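Local coordinates for hypothetical aldose 1-epimerase (Klebsiella pneumoniae subsp. pneumoniae MGH 78578, PDB 3TY1), which is of unproven function but, as a member of the galactose mutarotase clan, probably binds carbohydrate and may act as an aldose 1-epimerase, at residues 30-38 against 49-57; 187-195 against 343-353. One frame throughout, in Å; residues are numbered along the deposited sequence. Where two conformers were deposited one is given.

Interaction 1 (30-38 against 49-57); sequences DHAFSIEQK and KILTIHSKD
The carbonyl oxygen of E36 is held from two directions: T52 N donates to E36 O at 2.8 Å, and a water donates to the same oxygen at 2.7 Å while also hydrogen-bonding T52 OG1. The CA of L51 adds a C-H contact to this oxygen. E36 and T52 are the middle hydrogen-bonded pair of an antiparallel hairpin, with S34-H54 and K38-I50 as its neighbours on either side. On the face that carries these six residues, the extended chain of E36, CG anti to the backbone N (chi1 -176°), runs obliquely past H54. Its OE1 stays 3.9 Å from H54 NE2, the carboxylate and ring planes 48° apart, and a water joins the two, its bond to the carboxylate being weak. S34 OG approaches H54 obliquely, 3.4 Å from H54 CB, whereas T52 CG2 lies over the centre of one ring face, which would limit the rotation of the ring.

The other face is largely apolar. CG2 of I35 meets CD1 of L51 at 4.0 Å. Farther along, the Q37 amide lies beside the bent chain of K49, its CD 3.8 Å from K49 CD, and a water links Q37 OE1 to K49 NZ. Both polar ends are fixed from outside as well: K49 NZ by a salt bridge to D15, Q37 NE2 by the carbonyl of G17.

The hairpin belongs to a six-stranded antiparallel sheet, between strand 19-22 beside 33-39 and strand 60-64 beside 49-55. The face bearing F33, I35, L51 and I53 packs on V147, V149 and V151 of strand 146-152 and on I159 and I161 of strand 159-169, so that this six-stranded sheet lies against the ten-stranded one.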
ATOM      1  N   ASP A  30       9.783  38.919  20.797  1.00 46.71           N
ATOM      2  CA  ASP A  30      11.088  39.060  20.167  1.00 44.40           C
ATOM      3  C   ASP A  30      10.933  38.514  18.706  1.00 44.85           C
ATOM      4  O   ASP A  30      10.084  39.009  17.994  1.00 45.91           O
ATOM      5  CB  ASP A  30      12.133  38.294  20.992  1.00 43.41           C
ATOM      6  CG  ASP A  30      12.160  38.738  22.460  1.00 47.54           C
ATOM      7  OD1 ASP A  30      11.864  39.922  22.764  1.00 39.66           O
ATOM      8  OD2 ASP A  30      12.478  37.896  23.314  1.00 35.76           O
ATOM      9  N   HIS A  31      11.667  37.477  18.306  1.00 40.98           N
ATOM     10  CA  HIS A  31      11.637  36.990  16.932  1.00 39.07           C
ATOM     11  C   HIS A  31      10.279  36.373  16.611  1.00 41.39           C
ATOM     12  O   HIS A  31       9.846  35.478  17.355  1.00 41.10           O
ATOM     13  CB  HIS A  31      12.731  35.948  16.727  1.00 39.67           C
ATOM     14  CG  HIS A  31      14.124  36.512  16.731  1.00 45.82           C
ATOM     15  ND1 HIS A  31      14.699  37.054  15.602  1.00 50.32           N
ATOM     16  CD2 HIS A  31      15.072  36.574  17.703  1.00 50.13           C
ATOM     17  CE1 HIS A  31      15.926  37.456  15.885  1.00 51.50           C
ATOM     18  NE2 HIS A  31      16.180  37.165  17.149  1.00 51.36           N
ATOM     19  N   ALA A  32       9.620  36.860  15.539  1.00 36.20           N
ATOM     20  CA  ALA A  32       8.309  36.365  15.114  1.00 36.05           C
ATOM     21  C   ALA A  32       8.411  35.024  14.437  1.00 32.78           C
ATOM     22  O   ALA A  32       9.307  34.782  13.636  1.00 31.72           O
ATOM     23  CB  ALA A  32       7.630  37.336  14.174  1.00 36.01           C
ATOM     24  N   PHE A  33       7.425  34.175  14.692  1.00 32.36           N
ATOM     25  CA  PHE A  33       7.376  32.886  14.069  1.00 31.39           C
ATOM     26  C   PHE A  33       5.970  32.289  14.131  1.00 32.16           C
ATOM     27  O   PHE A  33       5.087  32.753  14.864  1.00 29.82           O
ATOM     28  CB  PHE A  33       8.377  31.924  14.749  1.00 33.87           C
ATOM     29  CG  PHE A  33       8.054  31.601  16.173  1.00 31.84           C
ATOM     30  CD1 PHE A  33       7.204  30.526  16.482  1.00 37.60           C
ATOM     31  CD2 PHE A  33       8.601  32.326  17.201  1.00 35.07           C
ATOM     32  CE1 PHE A  33       6.906  30.221  17.804  1.00 37.63           C
ATOM     33  CE2 PHE A  33       8.315  32.002  18.545  1.00 37.26           C
ATOM     34  CZ  PHE A  33       7.465  30.957  18.830  1.00 34.77           C
ATOM     35  N   SER A  34       5.774  31.253  13.353  1.00 30.96           N
ATOM     36  CA  SER A  34       4.552  30.455  13.451  1.00 31.02           C
ATOM     37  C   SER A  34       4.946  29.015  13.228  1.00 30.94           C
ATOM     38  O   SER A  34       6.029  28.745  12.694  1.00 31.11           O
ATOM     39  CB  SER A  34       3.517  30.899  12.438  1.00 34.13           C
ATOM     40  OG  SER A  34       3.949  30.595  11.128  1.00 36.37           O
ATOM     41  N   ILE A  35       4.112  28.104  13.724  1.00 28.66           N
ATOM     42  CA  ILE A  35       4.324  26.666  13.547  1.00 27.93           C
ATOM     43  C   ILE A  35       2.992  26.154  12.998  1.00 28.77           C
ATOM     44  O   ILE A  35       1.932  26.419  13.596  1.00 26.77           O
ATOM     45  CB  ILE A  35       4.709  25.928  14.872  1.00 27.55           C
ATOM     46  CG1 ILE A  35       5.892  26.645  15.542  1.00 31.25           C
ATOM     47  CG2 ILE A  35       5.039  24.470  14.570  1.00 25.76           C
ATOM     48  CD1 ILE A  35       6.209  26.188  16.976  1.00 26.34           C
ATOM     49  N   GLU A  36       3.055  25.475  11.861  1.00 28.96           N
ATOM     50  CA  GLU A  36       1.863  25.020  11.162  1.00 30.06           C
ATOM     51  C   GLU A  36       1.970  23.604  10.640  1.00 27.91           C
ATOM     52  O   GLU A  36       2.971  23.240   9.968  1.00 25.97           O
ATOM     53  CB  GLU A  36       1.553  25.959   9.971  1.00 26.65           C
ATOM     54  CG  GLU A  36       0.250  25.579   9.254  1.00 37.92           C
ATOM     55  CD  GLU A  36      -0.159  26.532   8.117  1.00 47.76           C
ATOM     56  OE1 GLU A  36       0.595  27.461   7.795  1.00 51.26           O
ATOM     57  OE2 GLU A  36      -1.257  26.307   7.555  1.00 48.15           O
ATOM     58  N   GLN A  37       0.907  22.824  10.914  1.00 28.78           N
ATOM     59  CA  GLN A  37       0.728  21.524  10.327  1.00 28.27           C
ATOM     60  C   GLN A  37      -0.368  21.655   9.245  1.00 29.23           C
ATOM     61  O   GLN A  37      -1.412  22.267   9.468  1.00 26.61           O
ATOM     62  CB  GLN A  37       0.346  20.456  11.346  1.00 28.32           C
ATOM     63  CG  GLN A  37       0.152  19.069  10.726  1.00 27.88           C
ATOM     64  CD  GLN A  37       0.119  17.949  11.742  1.00 31.51           C
ATOM     65  OE1 GLN A  37       1.153  17.349  12.010  1.00 32.46           O
ATOM     66  NE2 GLN A  37      -1.056  17.657  12.311  1.00 28.81           N
ATOM     67  N   LYS A  38      -0.097  21.080   8.092  1.00 27.58           N
ATOM     68  CA  LYS A  38      -0.964  21.111   6.971  1.00 28.76           C
ATOM     69  C   LYS A  38      -1.118  19.723   6.396  1.00 28.45           C
ATOM     70  O   LYS A  38      -0.111  19.021   6.142  1.00 28.10           O
ATOM     71  CB  LYS A  38      -0.374  22.110   5.971  1.00 33.46           C
ATOM     72  CG  LYS A  38      -1.181  22.360   4.714  1.00 42.97           C
ATOM     73  CD  LYS A  38      -0.561  23.491   3.799  1.00 54.28           C
ATOM     74  CE  LYS A  38      -0.466  24.854   4.494  1.00 68.64           C
ATOM     75  NZ  LYS A  38      -0.173  26.017   3.577  1.00 72.54           N
ATOM     76  N   LYS A  49       1.074  14.729   5.675  1.00 27.97           N
ATOM     77  CA  LYS A  49       1.202  15.966   6.444  1.00 26.27           C
ATOM     78  C   LYS A  49       2.599  16.583   6.329  1.00 24.81           C
ATOM     79  O   LYS A  49       3.601  15.862   6.192  1.00 24.60           O
ATOM     80  CB  LYS A  49       0.952  15.672   7.886  1.00 26.09           C
ATOM     81  CG  LYS A  49      -0.438  15.195   8.259  1.00 32.24           C
ATOM     82  CD  LYS A  49      -0.490  14.763   9.734  1.00 36.98           C
ATOM     83  CE  LYS A  49       0.105  13.346   9.964  1.00 38.05           C
ATOM     84  NZ  LYS A  49       0.173  12.976  11.400  1.00 34.56           N
ATOM     85  N   ILE A  50       2.642  17.908   6.380  1.00 25.13           N
ATOM     86  CA  ILE A  50       3.875  18.659   6.585  1.00 25.30           C
ATOM     87  C   ILE A  50       3.709  19.496   7.842  1.00 26.33           C
ATOM     88  O   ILE A  50       2.570  19.877   8.216  1.00 26.41           O
ATOM     89  CB  ILE A  50       4.308  19.558   5.388  1.00 25.79           C
ATOM     90  CG1 ILE A  50       3.229  20.530   4.967  1.00 28.60           C
ATOM     91  CG2 ILE A  50       4.789  18.663   4.223  1.00 24.30           C
ATOM     92  CD1 ILE A  50       3.727  21.575   3.962  1.00 29.40           C
ATOM     93  N   LEU A  51       4.835  19.748   8.505  1.00 25.90           N
ATOM     94  CA  LEU A  51       4.849  20.553   9.715  1.00 25.06           C
ATOM     95  C   LEU A  51       6.007  21.520   9.539  1.00 25.94           C
ATOM     96  O   LEU A  51       7.151  21.090   9.307  1.00 25.37           O
ATOM     97  CB  LEU A  51       4.984  19.659  10.944  1.00 26.05           C
ATOM     98  CG  LEU A  51       5.146  20.272  12.326  1.00 27.10           C
ATOM     99  CD1 LEU A  51       3.990  21.159  12.674  1.00 25.11           C
ATOM    100  CD2 LEU A  51       5.283  19.084  13.385  1.00 26.62           C
ATOM    101  N   THR A  52       5.709  22.809   9.631  1.00 24.29           N
ATOM    102  CA  THR A  52       6.656  23.847   9.320  1.00 26.17           C
ATOM    103  C   THR A  52       6.811  24.870  10.436  1.00 26.95           C
ATOM    104  O   THR A  52       5.817  25.398  10.949  1.00 27.68           O
ATOM    105  CB  THR A  52       6.182  24.612   8.057  1.00 28.59           C
ATOM    106  OG1 THR A  52       5.918  23.672   6.982  1.00 26.95           O
ATOM    107  CG2 THR A  52       7.262  25.628   7.641  1.00 27.54           C
ATOM    108  N   ILE A  53       8.050  25.189  10.778  1.00 27.38           N
ATOM    109  CA  ILE A  53       8.357  26.354  11.586  1.00 25.38           C
ATOM    110  C   ILE A  53       8.652  27.502  10.604  1.00 28.17           C
ATOM    111  O   ILE A  53       9.628  27.433   9.860  1.00 25.71           O
ATOM    112  CB  ILE A  53       9.600  26.171  12.454  1.00 24.61           C
ATOM    113  CG1 ILE A  53       9.384  25.015  13.447  1.00 28.02           C
ATOM    114  CG2 ILE A  53       9.926  27.562  13.149  1.00 25.91           C
ATOM    115  CD1 ILE A  53      10.695  24.565  14.213  1.00 30.31           C
ATOM    116  N   HIS A  54       7.797  28.522  10.582  1.00 26.74           N
ATOM    117  CA  HIS A  54       8.009  29.684   9.717  1.00 30.65           C
ATOM    118  C   HIS A  54       8.654  30.781  10.551  1.00 34.16           C
ATOM    119  O   HIS A  54       8.107  31.175  11.571  1.00 35.76           O
ATOM    120  CB  HIS A  54       6.702  30.254   9.184  1.00 34.10           C
ATOM    121  CG  HIS A  54       5.914  29.324   8.311  1.00 37.89           C
ATOM    122  ND1 HIS A  54       6.078  29.270   6.935  1.00 38.66           N
ATOM    123  CD2 HIS A  54       4.914  28.445   8.608  1.00 42.85           C
ATOM    124  CE1 HIS A  54       5.220  28.395   6.428  1.00 39.71           C
ATOM    125  NE2 HIS A  54       4.500  27.880   7.416  1.00 35.87           N
ATOM    126  N   SER A  55       9.792  31.293  10.117  1.00 38.31           N
ATOM    127  CA  SER A  55      10.473  32.381  10.803  0.50 41.49           C
ATOM    128  C   SER A  55      10.417  33.661   9.975  1.00 46.39           C
ATOM    129  O   SER A  55      10.497  33.608   8.734  1.00 47.76           O
ATOM    130  CB  SER A  55      11.909  31.988  11.020  0.50 42.73           C
ATOM    131  OG  SER A  55      12.003  30.989  12.015  0.50 31.33           O
ATOM    132  N   LYS A  56      10.314  34.807  10.640  1.00 50.22           N
ATOM    133  CA  LYS A  56      10.402  36.057   9.902  1.00 54.43           C
ATOM    134  C   LYS A  56      11.869  36.280   9.456  1.00 53.66           C
ATOM    135  O   LYS A  56      12.105  36.465   8.264  1.00 60.43           O
ATOM    136  CB  LYS A  56       9.869  37.251  10.705  1.00 58.22           C
ATOM    137  CG  LYS A  56       9.750  38.541   9.854  1.00 67.63           C
ATOM    138  CD  LYS A  56       8.835  39.603  10.487  1.00 78.24           C
ATOM    139  CE  LYS A  56       9.346  40.065  11.851  1.00 81.38           C
ATOM    140  NZ  LYS A  56       8.537  41.164  12.441  1.00 83.60           N
ATOM    141  N   ASP A  57      12.827  36.146  10.395  1.00 45.73           N
ATOM    142  CA  ASP A  57      14.231  36.487  10.231  0.50 44.74           C
ATOM    143  C   ASP A  57      15.165  35.318  10.609  1.00 43.37           C
ATOM    144  O   ASP A  57      16.191  35.535  11.218  1.00 44.91           O
ATOM    145  CB  ASP A  57      14.514  37.695  11.166  0.50 44.79           C
ATOM    146  CG  ASP A  57      14.031  37.446  12.612  0.50 50.30           C
ATOM    147  OD1 ASP A  57      13.747  36.281  12.947  0.50 59.96           O
ATOM    148  OD2 ASP A  57      13.904  38.390  13.409  0.50 58.63           O
TER
HETATM  149  O   HOH W   1      11.353  38.611  13.797  1.00 50.37           O
HETATM  150  O   HOH W   2       3.352  23.278   7.257  1.00 29.78           O
HETATM  151  O   HOH W   3       2.659  25.809   6.357  1.00 47.72           O
HETATM  152  O   HOH W   4       1.494  14.848  12.896  1.00 34.88           O

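Interaction 2 (187-195 against 343-353); sequences SNSFSLHDV and AQFDLTYTLLH. With SO4 (sulfate ion), chain H.
H193 and D346 face each other across a non-hydrogen-bonded pair, and H193 ND1 donates to D346 OD1 at 2.7 Å. The oxygen lies near the plane of the imidazole, at its edge, but is reached on its anti side and 35° out of the carboxylate plane. At the far edge of the same ring NE2 points at O4 of a bound sulfate, probably a crystallisation solute, at an unusually short distance that is best treated with caution; S191 OG lies 3.1 Å from that O4. Partners at both ring nitrogens would hold the imidazole in its orientation. A water that donates to D346 OD1 and D194 O ties the carboxylate back to the backbone of 187-195.

On the opposite face F190 and Y349 pack with ring planes only 4° apart but slid along each other, so that they barely overlap. What sits over the F190 ring is Y349 CB, a CH-pi contact 3.8 Å from the centroid. F190 reaches it because its CG stands between the backbone N and the carbonyl carbon (chi1 65°). The Y349 ring continues past L192, whose CD1 is 3.8 Å from Y349 CE1.

At the end of the pairing N188 makes two bonds to L351: its O accepts from L351 N at 2.8 Å, and ND2 donates to L351 O at 3.0 Å, a bent bond with ND2 above the carbonyl plane.

Farther out, the Y349 hydroxyl is hydrogen-bonded to S212 OG, and D194 is positioned by a salt bridge to R116, the hydroxyl of Y210 and the amide of E180. Strands 189-198 and 342-352 are adjacent in the ten-stranded antiparallel sheet, flanked by 173-183 and 285-291. L192 and Y349 rest on M114 of strand 114-119, while L347 meets Y210 of strand 204-214, both strands of the mixed sheet that packs on this face.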
ATOM      1  N   SER A 187      17.869  31.908  14.889  1.00 31.66           N
ATOM      2  CA  SER A 187      19.148  31.230  14.757  1.00 28.97           C
ATOM      3  C   SER A 187      19.377  30.768  13.318  1.00 28.20           C
ATOM      4  O   SER A 187      18.417  30.527  12.562  1.00 27.93           O
ATOM      5  CB  SER A 187      19.172  29.960  15.649  1.00 27.37           C
ATOM      6  OG  SER A 187      20.493  29.382  15.618  1.00 36.72           O
ATOM      7  N   ASN A 188      20.639  30.551  12.965  1.00 26.46           N
ATOM      8  CA  ASN A 188      20.980  29.934  11.681  1.00 28.39           C
ATOM      9  C   ASN A 188      21.290  28.429  11.845  1.00 31.05           C
ATOM     10  O   ASN A 188      21.789  27.817  10.913  1.00 31.66           O
ATOM     11  CB  ASN A 188      22.184  30.652  10.994  1.00 30.96           C
ATOM     12  CG  ASN A 188      23.475  30.502  11.759  1.00 36.44           C
ATOM     13  OD1 ASN A 188      23.443  30.295  12.981  1.00 34.20           O
ATOM     14  ND2 ASN A 188      24.637  30.627  11.063  1.00 31.31           N
ATOM     15  N   SER A 189      21.054  27.851  13.027  1.00 30.82           N
ATOM     16  CA  SER A 189      21.263  26.439  13.217  1.00 27.76           C
ATOM     17  C   SER A 189      20.063  25.765  13.846  1.00 29.66           C
ATOM     18  O   SER A 189      19.223  26.413  14.473  1.00 28.21           O
ATOM     19  CB  SER A 189      22.489  26.169  14.095  1.00 29.03           C
ATOM     20  OG  SER A 189      22.223  26.570  15.418  1.00 31.87           O
ATOM     21  N   PHE A 190      19.985  24.450  13.666  1.00 27.89           N
ATOM     22  CA  PHE A 190      18.994  23.631  14.366  1.00 28.30           C
ATOM     23  C   PHE A 190      19.720  22.359  14.780  1.00 28.67           C
ATOM     24  O   PHE A 190      20.789  22.084  14.267  1.00 27.42           O
ATOM     25  CB  PHE A 190      17.755  23.312  13.526  1.00 26.43           C
ATOM     26  CG  PHE A 190      18.006  22.470  12.323  1.00 26.07           C
ATOM     27  CD1 PHE A 190      18.236  23.066  11.065  1.00 24.80           C
ATOM     28  CD2 PHE A 190      17.969  21.087  12.415  1.00 26.60           C
ATOM     29  CE1 PHE A 190      18.456  22.284   9.954  1.00 30.03           C
ATOM     30  CE2 PHE A 190      18.193  20.305  11.307  1.00 28.85           C
ATOM     31  CZ  PHE A 190      18.401  20.895  10.078  1.00 26.33           C
ATOM     32  N   SER A 191      19.157  21.616  15.729  1.00 27.50           N
ATOM     33  CA  SER A 191      19.810  20.388  16.160  1.00 28.31           C
ATOM     34  C   SER A 191      18.798  19.260  16.202  1.00 30.80           C
ATOM     35  O   SER A 191      17.596  19.499  16.329  1.00 28.86           O
ATOM     36  CB  SER A 191      20.483  20.582  17.521  1.00 33.91           C
ATOM     37  OG  SER A 191      19.512  20.897  18.498  1.00 37.45           O
ATOM     38  N   LEU A 192      19.306  18.040  16.044  1.00 29.13           N
ATOM     39  CA  LEU A 192      18.545  16.820  16.217  1.00 26.88           C
ATOM     40  C   LEU A 192      19.091  16.128  17.458  1.00 30.10           C
ATOM     41  O   LEU A 192      20.303  16.074  17.645  1.00 31.72           O
ATOM     42  CB  LEU A 192      18.745  15.884  15.017  1.00 27.96           C
ATOM     43  CG  LEU A 192      18.350  16.446  13.658  1.00 28.47           C
ATOM     44  CD1 LEU A 192      18.537  15.343  12.570  1.00 28.49           C
ATOM     45  CD2 LEU A 192      16.898  16.934  13.718  1.00 28.19           C
ATOM     46  N   HIS A 193      18.192  15.566  18.250  1.00 30.47           N
ATOM     47  CA  HIS A 193      18.485  14.779  19.430  1.00 31.68           C
ATOM     48  C   HIS A 193      17.540  13.615  19.423  1.00 32.21           C
ATOM     49  O   HIS A 193      16.545  13.607  20.127  1.00 36.30           O
ATOM     50  CB  HIS A 193      18.341  15.629  20.683  1.00 35.57           C
ATOM     51  CG  HIS A 193      19.332  16.740  20.732  1.00 40.89           C
ATOM     52  ND1 HIS A 193      20.662  16.531  21.031  1.00 48.56           N
ATOM     53  CD2 HIS A 193      19.214  18.053  20.430  1.00 47.14           C
ATOM     54  CE1 HIS A 193      21.307  17.682  20.958  1.00 54.67           C
ATOM     55  NE2 HIS A 193      20.448  18.624  20.614  1.00 47.72           N
ATOM     56  N   ASP A 194      17.828  12.647  18.559  1.00 31.01           N
ATOM     57  CA  ASP A 194      17.004  11.475  18.419  1.00 31.42           C
ATOM     58  C   ASP A 194      17.442  10.431  19.442  1.00 33.84           C
ATOM     59  O   ASP A 194      18.635  10.354  19.791  1.00 33.42           O
ATOM     60  CB  ASP A 194      17.095  10.857  16.992  1.00 31.57           C
ATOM     61  CG  ASP A 194      16.756  11.832  15.886  1.00 30.01           C
ATOM     62  OD1 ASP A 194      16.006  12.831  16.115  1.00 29.50           O
ATOM     63  OD2 ASP A 194      17.273  11.609  14.759  1.00 27.89           O
ATOM     64  N   VAL A 195      16.490   9.614  19.890  1.00 32.89           N
ATOM     65  CA  VAL A 195      16.763   8.512  20.799  1.00 33.10           C
ATOM     66  C   VAL A 195      16.085   7.235  20.272  1.00 34.54           C
ATOM     67  O   VAL A 195      14.867   7.151  20.214  1.00 35.79           O
ATOM     68  CB  VAL A 195      16.275   8.780  22.256  1.00 33.90           C
ATOM     69  CG1 VAL A 195      16.676   7.601  23.177  1.00 34.97           C
ATOM     70  CG2 VAL A 195      16.817  10.116  22.809  1.00 31.53           C
ATOM     71  N   ALA A 343      20.004   4.301  22.220  1.00 40.38           N
ATOM     72  CA  ALA A 343      21.129   4.870  21.510  1.00 37.81           C
ATOM     73  C   ALA A 343      20.716   6.298  21.158  1.00 37.72           C
ATOM     74  O   ALA A 343      19.609   6.498  20.622  1.00 34.21           O
ATOM     75  CB  ALA A 343      21.385   4.094  20.257  1.00 37.02           C
ATOM     76  N   GLN A 344      21.597   7.265  21.419  1.00 35.65           N
ATOM     77  CA  GLN A 344      21.346   8.676  21.125  1.00 33.57           C
ATOM     78  C   GLN A 344      22.048   9.114  19.860  1.00 33.14           C
ATOM     79  O   GLN A 344      23.098   8.591  19.509  1.00 34.76           O
ATOM     80  CB  GLN A 344      21.804   9.567  22.303  1.00 35.95           C
ATOM     81  CG  GLN A 344      21.060   9.329  23.626  1.00 43.59           C
ATOM     82  CD  GLN A 344      21.502   8.069  24.384  1.00 52.75           C
ATOM     83  OE1 GLN A 344      22.623   7.578  24.196  1.00 53.40           O
ATOM     84  NE2 GLN A 344      20.608   7.535  25.236  1.00 47.89           N
ATOM     85  N   PHE A 345      21.448  10.089  19.172  1.00 32.32           N
ATOM     86  CA  PHE A 345      21.987  10.688  17.953  1.00 31.72           C
ATOM     87  C   PHE A 345      21.808  12.211  18.069  1.00 31.45           C
ATOM     88  O   PHE A 345      20.691  12.729  17.982  1.00 33.27           O
ATOM     89  CB  PHE A 345      21.299  10.074  16.715  1.00 31.43           C
ATOM     90  CG  PHE A 345      21.417   8.565  16.688  1.00 31.95           C
ATOM     91  CD1 PHE A 345      22.582   7.955  16.261  1.00 34.02           C
ATOM     92  CD2 PHE A 345      20.386   7.765  17.173  1.00 34.22           C
ATOM     93  CE1 PHE A 345      22.728   6.561  16.303  1.00 37.29           C
ATOM     94  CE2 PHE A 345      20.509   6.364  17.200  1.00 37.83           C
ATOM     95  CZ  PHE A 345      21.686   5.770  16.769  1.00 37.85           C
ATOM     96  N   ASP A 346      22.925  12.903  18.301  1.00 33.46           N
ATOM     97  CA  ASP A 346      22.980  14.354  18.511  1.00 33.93           C
ATOM     98  C   ASP A 346      23.729  14.971  17.319  1.00 35.18           C
ATOM     99  O   ASP A 346      24.904  14.636  17.083  1.00 36.44           O
ATOM    100  CB  ASP A 346      23.716  14.652  19.815  1.00 32.63           C
ATOM    101  CG  ASP A 346      23.088  13.974  20.996  1.00 40.74           C
ATOM    102  OD1 ASP A 346      21.857  14.143  21.205  1.00 38.10           O
ATOM    103  OD2 ASP A 346      23.834  13.241  21.712  1.00 37.94           O
ATOM    104  N   LEU A 347      23.025  15.793  16.540  1.00 29.61           N
ATOM    105  CA  LEU A 347      23.594  16.460  15.371  1.00 31.07           C
ATOM    106  C   LEU A 347      23.211  17.923  15.367  1.00 31.65           C
ATOM    107  O   LEU A 347      22.100  18.271  15.765  1.00 31.41           O
ATOM    108  CB  LEU A 347      23.144  15.807  14.050  1.00 28.50           C
ATOM    109  CG  LEU A 347      23.486  14.337  13.784  1.00 33.59           C
ATOM    110  CD1 LEU A 347      22.404  13.445  14.371  1.00 33.03           C
ATOM    111  CD2 LEU A 347      23.624  14.115  12.267  1.00 31.89           C
ATOM    112  N   THR A 348      24.126  18.778  14.934  1.00 32.24           N
ATOM    113  CA  THR A 348      23.814  20.205  14.744  1.00 31.15           C
ATOM    114  C   THR A 348      24.088  20.573  13.294  1.00 30.53           C
ATOM    115  O   THR A 348      25.185  20.336  12.779  1.00 32.55           O
ATOM    116  CB  THR A 348      24.644  21.094  15.694  1.00 32.18           C
ATOM    117  OG1 THR A 348      24.413  20.656  17.035  1.00 32.87           O
ATOM    118  CG2 THR A 348      24.221  22.524  15.570  1.00 29.48           C
ATOM    119  N   TYR A 349      23.087  21.142  12.656  1.00 27.94           N
ATOM    120  CA  TYR A 349      23.118  21.616  11.272  1.00 28.33           C
ATOM    121  C   TYR A 349      23.116  23.138  11.274  1.00 28.23           C
ATOM    122  O   TYR A 349      22.273  23.776  11.949  1.00 27.06           O
ATOM    123  CB  TYR A 349      21.867  21.137  10.541  1.00 27.78           C
ATOM    124  CG  TYR A 349      21.787  19.668  10.286  1.00 29.44           C
ATOM    125  CD1 TYR A 349      21.492  18.753  11.319  1.00 26.31           C
ATOM    126  CD2 TYR A 349      22.019  19.163   9.014  1.00 31.48           C
ATOM    127  CE1 TYR A 349      21.433  17.368  11.067  1.00 28.24           C
ATOM    128  CE2 TYR A 349      21.955  17.780   8.746  1.00 28.10           C
ATOM    129  CZ  TYR A 349      21.669  16.897   9.788  1.00 31.57           C
ATOM    130  OH  TYR A 349      21.604  15.549   9.507  1.00 32.88           O
ATOM    131  N   THR A 350      24.088  23.735  10.583  1.00 29.34           N
ATOM    132  CA  THR A 350      24.207  25.165  10.569  1.00 29.35           C
ATOM    133  C   THR A 350      24.207  25.657   9.129  1.00 30.79           C
ATOM    134  O   THR A 350      24.998  25.190   8.287  1.00 31.93           O
ATOM    135  CB  THR A 350      25.490  25.648  11.266  1.00 30.26           C
ATOM    136  OG1 THR A 350      25.598  25.055  12.572  1.00 30.56           O
ATOM    137  CG2 THR A 350      25.515  27.189  11.372  1.00 32.36           C
ATOM    138  N   LEU A 351      23.364  26.636   8.865  1.00 28.55           N
ATOM    139  CA  LEU A 351      23.321  27.299   7.573  1.00 30.16           C
ATOM    140  C   LEU A 351      24.314  28.483   7.656  1.00 32.71           C
ATOM    141  O   LEU A 351      24.116  29.476   8.383  1.00 31.45           O
ATOM    142  CB  LEU A 351      21.891  27.747   7.237  1.00 29.89           C
ATOM    143  CG  LEU A 351      21.672  28.158   5.758  1.00 32.54           C
ATOM    144  CD1 LEU A 351      22.001  26.971   4.856  1.00 33.62           C
ATOM    145  CD2 LEU A 351      20.253  28.637   5.498  1.00 35.11           C
ATOM    146  N   LEU A 352      25.403  28.343   6.910  1.00 32.85           N
ATOM    147  CA  LEU A 352      26.500  29.298   6.894  1.00 29.51           C
ATOM    148  C   LEU A 352      26.169  30.313   5.808  1.00 32.42           C
ATOM    149  O   LEU A 352      25.908  29.946   4.641  1.00 33.92           O
ATOM    150  CB  LEU A 352      27.811  28.545   6.607  1.00 32.61           C
ATOM    151  CG  LEU A 352      28.129  27.260   7.432  1.00 33.48           C
ATOM    152  CD1 LEU A 352      29.323  26.532   6.842  1.00 32.29           C
ATOM    153  CD2 LEU A 352      28.335  27.559   8.926  1.00 36.08           C
ATOM    154  N   HIS A 353      26.072  31.591   6.182  1.00 34.41           N
ATOM    155  CA  HIS A 353      25.559  32.610   5.231  1.00 34.50           C
ATOM    156  C   HIS A 353      26.492  33.808   5.063  1.00 37.88           C
ATOM    157  O   HIS A 353      26.074  34.838   4.563  1.00 38.70           O
ATOM    158  CB  HIS A 353      24.140  33.045   5.612  1.00 34.49           C
ATOM    159  CG  HIS A 353      24.009  33.598   7.006  1.00 34.29           C
ATOM    160  ND1 HIS A 353      24.163  34.936   7.295  1.00 38.55           N
ATOM    161  CD2 HIS A 353      23.729  32.990   8.185  1.00 33.47           C
ATOM    162  CE1 HIS A 353      23.991  35.125   8.597  1.00 41.53           C
ATOM    163  NE2 HIS A 353      23.732  33.956   9.162  1.00 36.93           N
TER
HETATM  164  S   SO4 H 508      21.244  21.905  21.616  1.00 79.81           S
HETATM  165  O1  SO4 H 508      21.700  23.207  21.119  1.00 78.43           O
HETATM  166  O2  SO4 H 508      21.810  21.592  22.924  1.00 84.10           O
HETATM  167  O3  SO4 H 508      19.791  21.939  21.745  1.00 87.17           O
HETATM  168  O4  SO4 H 508      21.668  20.851  20.686  1.00 81.68           O
HETATM  169  O   HOH W   5      19.667  12.435  21.608  1.00 41.62           O

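Interactions 1 and 2 pair antiparallel strands in two different sheets; their centres are 18 Å apart and their nearest atoms about 5 Å, without touching. Interaction 1 is a local hairpin, whereas interaction 2 joins segments with 147 residues between them. The connection runs through the ten-stranded sheet: the apolar face of the hairpin packs on strands 146-152 and 159-169, and 173-183 follows before 189-198. F33 also touches P185, just ahead of 187-195. One sulfate sits at H193 of interaction 2; the K49 side chain of interaction 1 is about 4 Å (nearest atoms) from a different one. Both are probably crystallisation solutes, and no active site is established for either contact.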